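Local coordinates for protein UDP-4-amino-4,6-dideoxy-N-acetyl-beta-L-altrosamine transaminase (PDB 2FNU) that transfers an amino group from L-glutamate to a UDP-linked 4-keto sugar, the second step in the biosynthesis of pseudaminic acid for flagellin modification in Helicobacter pylori, at residues Ser83-Ala86 with Thr87-Leu91; His315-Ile319 with Tyr320-Leu324. One frame throughout, in Å; residues are numbered along the deposited sequence.

Contacts 1 and 2 lie far apart along the chain but side by side in the fold, their centres about 10 Å apart, and both border the bound cofactor-sugar adduct. Contact 1 supplies the start of helix 86-93 and the residues beside the pyridine ring; contact 2 supplies a loop whose tyrosine reaches the sugar. They meet by packing: Ser83 O lies 3.4 Å from Tyr316 CG, and Ile319 CD1 packs 3.7 Å from Ser83 O. The phenyl ring of Phe84 and the phenol of Tyr316 are thus neighbours in the pocket. Both contacts also touch the second subunit, which itself supplies hydrogen bonds to the UDP-sugar.

Contact 1 (Ser83-Ala86 with Thr87-Leu91); sequences SFVA and TANML. With PMP (4'-deoxy-4'-aminopyridoxal-5'-phosphate), chain E; UD1 (uridine-diphosphate-N-acetylglucosamine), chain F.
Ser83 and Thr87 join their hydroxyls where the loop turns into helix 86-93: Ser83 OG donates to Thr87 OG1 over 2.8 Å. With chi1 -170°, Ser83 OG is trans to its backbone N, where it meets Thr87 OG1. Thr87 OG1 is also hydrogen-bonded to Asp154, so the two hydroxyls and this acid form a short polar chain beside the pyridine ring. Next in sequence to Ser83, Phe84 faces the adduct. Its CB lies 3.6 Å from PMP C3, and one face of the phenyl ring looks onto PMP N4A and the sugar, with UD1 O5' above the rim; CG1 of Val85 lies over the opposite face.

The backbone behind these groups is fixed by the opening bonds of the helix. Thr87 N binds Phe84 O across the turn, and Val85 O takes two donors, Ala88 N at 3.0 Å and the much straighter Asn89 N at 2.8 Å (N-H...O angle 170°). Met90 N then closes on Ala86 O. Over this first turn the Asn89 carboxamide rests against the methyls of Val85, CG lying 3.8 Å from Val85 CG2. Farther out, His210 of the second subunit meets the Phe84 ring edge-to-face, and Met90 packs on helix 56-66.

PMP N4A is covalently bonded to UD1 C4' at 1.3 Å, so cofactor and sugar form a single adduct, described as an external aldimine. A loop-to-helix corner flanking the pyridine ring in this way belongs to the cofactor site of a fold-type I, pyridoxal phosphate-dependent aminotransferase.

Contact 2 (His315-Ile319 with Tyr320-Leu324); sequences HYKPI and YQYQL. With UD1 (uridine-diphosphate-N-acetylglucosamine), chain F.
Tyr320 takes the chi1 rotamer that wedges CG between its own backbone N and carbonyl carbon (58°), and this folds the phenol back over Pro318. Lys317 runs extended, CG anti to its backbone N (chi1 177°), across Gln321 and the Tyr322 ring. The first of these torsions makes a CH-pi contact: Pro318 CB sits over the tyrosine face, 3.9 Å from the ring centroid and 24° off the normal. The proline ring also runs alongside the Gln321 side chain, pointing the same way, with the amide NE2 next to Pro318 CD. The polar ends of Tyr320 and Gln321 converge on Glu338, which ties both to helix 335-343.

The lysine's aliphatic part does the touching, with CD 3.8 Å from Tyr322 CE1 and CE 3.7 Å from Gln321 OE1. Its ammonium NZ forms a salt bridge with Glu219 of the second subunit. A water accepts from NZ and donates to Gln321 O, each over 2.9 Å, so the side chain is also moored to the turn it crosses.

Two successive backbone bonds curl that turn, Gln321 N to Pro318 O at 2.9 Å and Tyr322 N to Ile319 O at 3.1 Å, and deliver the chain to Tyr322, the N-cap of helix 323-328.

Upstream, a cis peptide joins His315 to Tyr316, and His315 CB lies over the centre of the phenol ring. Tyr316 OH donates to UD1 O3' over 2.8 Å and is also bonded to the cofactor's O3. The arrangement is a 3-10 turn leading into a helix, with the preceding loop lining the sugar pocket of this DegT/DnrJ/EryC1-family aminotransferase.

Contact 1 (Ser83-Ala86 with Thr87-Leu91)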
loop_
_atom_site.group_PDB
_atom_site.type_symbol
_atom_site.label_atom_id
_atom_site.label_comp_id
_atom_site.label_asym_id
_atom_site.label_seq_id
_atom_site.Cartn_x
_atom_site.Cartn_y
_atom_site.Cartn_z
ATOM N N SER B 83 19.220 7.997 6.942
ATOM C CA SER B 83 18.303 6.940 6.519
ATOM C C SER B 83 17.490 7.475 5.385
ATOM O O SER B 83 17.549 8.682 5.092
ATOM C CB SER B 83 17.349 6.522 7.639
ATOM O OG SER B 83 16.660 5.352 7.211
ATOM N N PHE B 84 16.732 6.596 4.737
ATOM C CA PHE B 84 15.749 7.104 3.782
ATOM C C PHE B 84 14.675 7.890 4.530
ATOM O O PHE B 84 14.368 7.580 5.674
ATOM C CB PHE B 84 15.117 5.971 2.977
ATOM C CG PHE B 84 14.228 6.458 1.869
ATOM C CD1 PHE B 84 14.753 7.215 0.834
ATOM C CD2 PHE B 84 12.862 6.225 1.908
ATOM C CE1 PHE B 84 13.927 7.707 -0.187
ATOM C CE2 PHE B 84 12.019 6.706 0.890
ATOM C CZ PHE B 84 12.559 7.454 -0.148
ATOM N N VAL B 85 14.101 8.908 3.885
ATOM C CA VAL B 85 13.203 9.812 4.600
ATOM C C VAL B 85 12.007 9.103 5.258
ATOM O O VAL B 85 11.479 9.569 6.286
ATOM C CB VAL B 85 12.746 10.975 3.679
ATOM C CG1 VAL B 85 11.728 10.477 2.626
ATOM C CG2 VAL B 85 12.177 12.135 4.485
ATOM N N ALA B 86 11.582 7.978 4.690
ATOM C CA ALA B 86 10.421 7.258 5.231
ATOM C C ALA B 86 10.552 6.940 6.715
ATOM O O ALA B 86 9.553 6.921 7.427
ATOM C CB ALA B 86 10.178 5.959 4.450
ATOM N N THR B 87 11.774 6.649 7.180
ATOM C CA THR B 87 11.963 6.263 8.578
ATOM C C THR B 87 11.443 7.356 9.501
ATOM O O THR B 87 10.829 7.080 10.542
ATOM C CB THR B 87 13.449 6.008 8.856
ATOM O OG1 THR B 87 13.968 5.078 7.891
ATOM C CG2 THR B 87 13.639 5.406 10.258
ATOM N N ALA B 88 11.672 8.606 9.096
ATOM C CA ALA B 88 11.234 9.762 9.883
ATOM C C ALA B 88 9.849 10.272 9.476
ATOM O O ALA B 88 9.090 10.704 10.347
ATOM C CB ALA B 88 12.257 10.893 9.808
ATOM N N ASN B 89 9.510 10.234 8.180
ATOM C CA ASN B 89 8.175 10.699 7.770
ATOM C C ASN B 89 7.095 9.932 8.520
ATOM O O ASN B 89 6.057 10.493 8.880
ATOM C CB ASN B 89 7.909 10.486 6.271
ATOM C CG ASN B 89 8.515 11.567 5.360
ATOM O OD1 ASN B 89 8.473 11.426 4.116
ATOM N ND2 ASN B 89 9.055 12.620 5.932
ATOM N N MET B 90 7.308 8.633 8.741
ATOM C CA MET B 90 6.252 7.849 9.406
ATOM C C MET B 90 6.183 8.139 10.896
ATOM O O MET B 90 5.133 7.940 11.499
ATOM C CB MET B 90 6.386 6.352 9.112
ATOM C CG MET B 90 6.182 5.990 7.639
ATOM S SD MET B 90 4.550 6.526 7.014
ATOM C CE MET B 90 4.986 8.076 6.197
ATOM N N LEU B 91 7.266 8.674 11.463
ATOM C CA LEU B 91 7.209 9.207 12.828
ATOM C C LEU B 91 6.279 10.405 12.885
ATOM O O LEU B 91 5.399 10.490 13.755
ATOM C CB LEU B 91 8.616 9.559 13.342
ATOM C CG LEU B 91 9.551 8.367 13.591
ATOM C CD1 LEU B 91 10.985 8.829 13.895
ATOM C CD2 LEU B 91 9.058 7.443 14.733
HETATM N N1 PMP E . 13.710 2.538 5.351
HETATM C C2 PMP E . 14.888 2.463 4.654
HETATM C C2A PMP E . 16.185 2.432 5.428
HETATM C C3 PMP E . 14.853 2.405 3.254
HETATM O O3 PMP E . 16.012 2.296 2.539
HETATM C C4 PMP E . 13.619 2.449 2.562
HETATM C C4A PMP E . 13.556 2.476 1.050
HETATM N N4A PMP E . 14.677 3.175 0.461
HETATM C C5 PMP E . 12.433 2.462 3.304
HETATM C C6 PMP E . 12.509 2.446 4.695
HETATM C C5A PMP E . 11.070 2.466 2.635
HETATM O O4P PMP E . 10.841 1.151 2.162
HETATM P P PMP E . 9.774 0.902 0.975
HETATM O O1P PMP E . 10.447 1.372 -0.293
HETATM O O2P PMP E . 9.581 -0.585 0.943
HETATM O O3P PMP E . 8.498 1.632 1.292
HETATM C "C1'" UD1 F . 14.697 5.190 -2.393
HETATM C "C2'" UD1 F . 15.961 4.953 -1.547
HETATM C "C3'" UD1 F . 16.189 3.477 -1.237
HETATM C "C4'" UD1 F . 14.896 2.820 -0.735
HETATM C "C5'" UD1 F . 13.654 3.123 -1.594
HETATM C "C6'" UD1 F . 13.609 2.277 -2.869
HETATM C "C7'" UD1 F . 17.612 6.737 -1.973
HETATM C "C8'" UD1 F . 18.701 7.262 -2.869
HETATM N "N2'" UD1 F . 17.123 5.520 -2.233
HETATM O "O1'" UD1 F . 14.919 4.781 -3.744
HETATM O "O3'" UD1 F . 17.206 3.338 -0.217
HETATM O "O5'" UD1 F . 13.529 4.529 -1.870
HETATM O "O7'" UD1 F . 17.209 7.403 -1.050
HETATM N N1 UD1 F . 15.618 0.164 -10.108
HETATM C C2 UD1 F . 15.493 -1.068 -10.782
HETATM N N3 UD1 F . 14.310 -1.702 -10.801
HETATM C C4 UD1 F . 13.226 -1.191 -10.199
HETATM C C5 UD1 F . 13.283 0.023 -9.516
HETATM C C6 UD1 F . 14.485 0.719 -9.468
HETATM O O2 UD1 F . 16.492 -1.565 -11.358
HETATM O O4 UD1 F . 12.151 -1.818 -10.248
HETATM C C1B UD1 F . 16.929 0.845 -10.116
HETATM C C2B UD1 F . 16.982 1.723 -11.359
HETATM O "O2'" UD1 F . 18.276 1.611 -11.958
HETATM C C3B UD1 F . 16.754 3.125 -10.838
HETATM C C4B UD1 F . 17.324 3.054 -9.436
HETATM O O4B UD1 F . 17.095 1.713 -8.987
HETATM O O3B UD1 F . 17.412 4.133 -11.615
HETATM C C5B UD1 F . 16.614 4.037 -8.528
HETATM O O5B UD1 F . 17.186 3.921 -7.232
HETATM P PA UD1 F . 16.978 5.125 -6.178
HETATM O O1A UD1 F . 17.523 4.670 -4.832
HETATM O O2A UD1 F . 17.507 6.401 -6.810
HETATM O O3A UD1 F . 15.358 5.119 -6.184
HETATM P PB UD1 F . 14.446 5.708 -4.984
HETATM O O1B UD1 F . 14.840 7.149 -4.698
HETATM O O2B UD1 F . 13.004 5.345 -5.305
#

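Contact 2 (His315-Ile319 with Tyr320-Leu324)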
loop_
_atom_site.group_PDB
_atom_site.type_symbol
_atom_site.label_atom_id
_atom_site.label_comp_id
_atom_site.label_asym_id
_atom_site.label_seq_id
_atom_site.Cartn_x
_atom_site.Cartn_y
_atom_site.Cartn_z
ATOM N N HIS B 315 23.649 7.678 -0.439
ATOM C CA HIS B 315 22.737 7.357 0.674
ATOM C C HIS B 315 23.370 7.877 1.976
ATOM O O HIS B 315 24.361 7.310 2.418
ATOM C CB HIS B 315 22.575 5.825 0.743
ATOM C CG HIS B 315 22.037 5.215 -0.517
ATOM N ND1 HIS B 315 22.848 4.706 -1.516
ATOM C CD2 HIS B 315 20.765 5.012 -0.929
ATOM C CE1 HIS B 315 22.094 4.235 -2.492
ATOM N NE2 HIS B 315 20.826 4.398 -2.158
ATOM N N TYR B 316 22.860 8.937 2.617
ATOM C CA TYR B 316 21.637 9.676 2.314
ATOM C C TYR B 316 21.846 11.135 2.701
ATOM O O TYR B 316 22.649 11.443 3.593
ATOM C CB TYR B 316 20.480 9.183 3.197
ATOM C CG TYR B 316 20.002 7.789 2.924
ATOM C CD1 TYR B 316 20.441 6.722 3.708
ATOM C CD2 TYR B 316 19.102 7.531 1.885
ATOM C CE1 TYR B 316 19.985 5.427 3.465
ATOM C CE2 TYR B 316 18.638 6.226 1.623
ATOM C CZ TYR B 316 19.105 5.192 2.415
ATOM O OH TYR B 316 18.652 3.920 2.162
ATOM N N LYS B 317 21.083 12.029 2.086
ATOM C CA LYS B 317 20.962 13.402 2.591
ATOM C C LYS B 317 20.466 13.364 4.041
ATOM O O LYS B 317 19.494 12.688 4.336
ATOM C CB LYS B 317 19.985 14.182 1.709
ATOM C CG LYS B 317 19.667 15.606 2.119
ATOM C CD LYS B 317 18.893 16.247 0.957
ATOM C CE LYS B 317 18.445 17.659 1.218
ATOM N NZ LYS B 317 17.868 18.204 -0.062
ATOM N N PRO B 318 21.153 14.064 4.959
ATOM C CA PRO B 318 20.651 14.091 6.335
ATOM C C PRO B 318 19.198 14.541 6.357
ATOM O O PRO B 318 18.864 15.564 5.767
ATOM C CB PRO B 318 21.576 15.107 7.021
ATOM C CG PRO B 318 22.915 14.935 6.253
ATOM C CD PRO B 318 22.439 14.783 4.822
ATOM N N ILE B 319 18.335 13.784 7.032
ATOM C CA ILE B 319 16.892 14.020 6.949
ATOM C C ILE B 319 16.488 15.424 7.397
ATOM O O ILE B 319 15.569 16.034 6.834
ATOM C CB ILE B 319 16.108 12.928 7.724
ATOM C CG1 ILE B 319 16.249 11.569 7.016
ATOM C CG2 ILE B 319 14.646 13.299 7.897
ATOM C CD1 ILE B 319 15.807 10.376 7.877
ATOM N N TYR B 320 17.196 15.943 8.393
ATOM C CA TYR B 320 16.846 17.279 8.942
ATOM C C TYR B 320 17.120 18.410 7.932
ATOM O O TYR B 320 16.719 19.546 8.176
ATOM C CB TYR B 320 17.579 17.535 10.269
ATOM C CG TYR B 320 19.095 17.443 10.148
ATOM C CD1 TYR B 320 19.793 16.352 10.680
ATOM C CD2 TYR B 320 19.824 18.428 9.479
ATOM C CE1 TYR B 320 21.183 16.255 10.553
ATOM C CE2 TYR B 320 21.226 18.331 9.339
ATOM C CZ TYR B 320 21.893 17.239 9.893
ATOM O OH TYR B 320 23.258 17.122 9.759
ATOM N N GLN B 321 17.817 18.107 6.833
ATOM C CA GLN B 321 18.067 19.087 5.767
ATOM C C GLN B 321 16.845 19.335 4.875
ATOM O O GLN B 321 16.802 20.349 4.151
ATOM C CB GLN B 321 19.229 18.645 4.856
ATOM C CG GLN B 321 20.645 18.735 5.422
ATOM C CD GLN B 321 21.736 18.611 4.317
ATOM O OE1 GLN B 321 21.449 18.707 3.106
ATOM N NE2 GLN B 321 22.989 18.419 4.739
ATOM N N TYR B 322 15.896 18.393 4.862
ATOM C CA TYR B 322 14.724 18.553 4.001
ATOM C C TYR B 322 13.868 19.722 4.473
ATOM O O TYR B 322 13.759 19.972 5.676
ATOM C CB TYR B 322 13.892 17.273 3.991
ATOM C CG TYR B 322 14.483 16.150 3.169
ATOM C CD1 TYR B 322 14.730 16.304 1.795
ATOM C CD2 TYR B 322 14.755 14.904 3.755
ATOM C CE1 TYR B 322 15.249 15.262 1.028
ATOM C CE2 TYR B 322 15.287 13.851 3.001
ATOM C CZ TYR B 322 15.511 14.035 1.632
ATOM O OH TYR B 322 16.029 13.043 0.826
ATOM N N GLN B 323 13.245 20.410 3.506
ATOM C CA GLN B 323 12.393 21.581 3.770
ATOM C C GLN B 323 11.359 21.355 4.870
ATOM O O GLN B 323 11.171 22.200 5.758
ATOM C CB GLN B 323 11.692 22.022 2.475
ATOM C CG GLN B 323 10.814 23.272 2.659
ATOM C CD GLN B 323 10.139 23.773 1.372
ATOM O OE1 GLN B 323 9.290 24.681 1.412
ATOM N NE2 GLN B 323 10.507 23.190 0.236
ATOM N N LEU B 324 10.692 20.205 4.828
ATOM C CA LEU B 324 9.700 19.896 5.838
ATOM C C LEU B 324 10.308 19.966 7.231
ATOM O O LEU B 324 9.705 20.523 8.142
ATOM C CB LEU B 324 9.095 18.513 5.597
ATOM C CG LEU B 324 8.121 17.977 6.655
ATOM C CD1 LEU B 324 6.872 18.853 6.795
ATOM C CD2 LEU B 324 7.752 16.555 6.305
HETATM C "C1'" UD1 F . 14.697 5.190 -2.393
HETATM C "C2'" UD1 F . 15.961 4.953 -1.547
HETATM C "C3'" UD1 F . 16.189 3.477 -1.237
HETATM C "C4'" UD1 F . 14.896 2.820 -0.735
HETATM C "C5'" UD1 F . 13.654 3.123 -1.594
HETATM C "C6'" UD1 F . 13.609 2.277 -2.869
HETATM C "C7'" UD1 F . 17.612 6.737 -1.973
HETATM C "C8'" UD1 F . 18.701 7.262 -2.869
HETATM N "N2'" UD1 F . 17.123 5.520 -2.233
HETATM O "O1'" UD1 F . 14.919 4.781 -3.744
HETATM O "O3'" UD1 F . 17.206 3.338 -0.217
HETATM O "O5'" UD1 F . 13.529 4.529 -1.870
HETATM O "O7'" UD1 F . 17.209 7.403 -1.050
HETATM N N1 UD1 F . 15.618 0.164 -10.108
HETATM C C2 UD1 F . 15.493 -1.068 -10.782
HETATM N N3 UD1 F . 14.310 -1.702 -10.801
HETATM C C4 UD1 F . 13.226 -1.191 -10.199
HETATM C C5 UD1 F . 13.283 0.023 -9.516
HETATM C C6 UD1 F . 14.485 0.719 -9.468
HETATM O O2 UD1 F . 16.492 -1.565 -11.358
HETATM O O4 UD1 F . 12.151 -1.818 -10.248
HETATM C C1B UD1 F . 16.929 0.845 -10.116
HETATM C C2B UD1 F . 16.982 1.723 -11.359
HETATM O "O2'" UD1 F . 18.276 1.611 -11.958
HETATM C C3B UD1 F . 16.754 3.125 -10.838
HETATM C C4B UD1 F . 17.324 3.054 -9.436
HETATM O O4B UD1 F . 17.095 1.713 -8.987
HETATM O O3B UD1 F . 17.412 4.133 -11.615
HETATM C C5B UD1 F . 16.614 4.037 -8.528
HETATM O O5B UD1 F . 17.186 3.921 -7.232
HETATM P PA UD1 F . 16.978 5.125 -6.178
HETATM O O1A UD1 F . 17.523 4.670 -4.832
HETATM O O2A UD1 F . 17.507 6.401 -6.810
HETATM O O3A UD1 F . 15.358 5.119 -6.184
HETATM P PB UD1 F . 14.446 5.708 -4.984
HETATM O O1B UD1 F . 14.840 7.149 -4.698
HETATM O O2B UD1 F . 13.004 5.345 -5.305
HETATM O O HOH W 1 16.747 20.456 1.296
#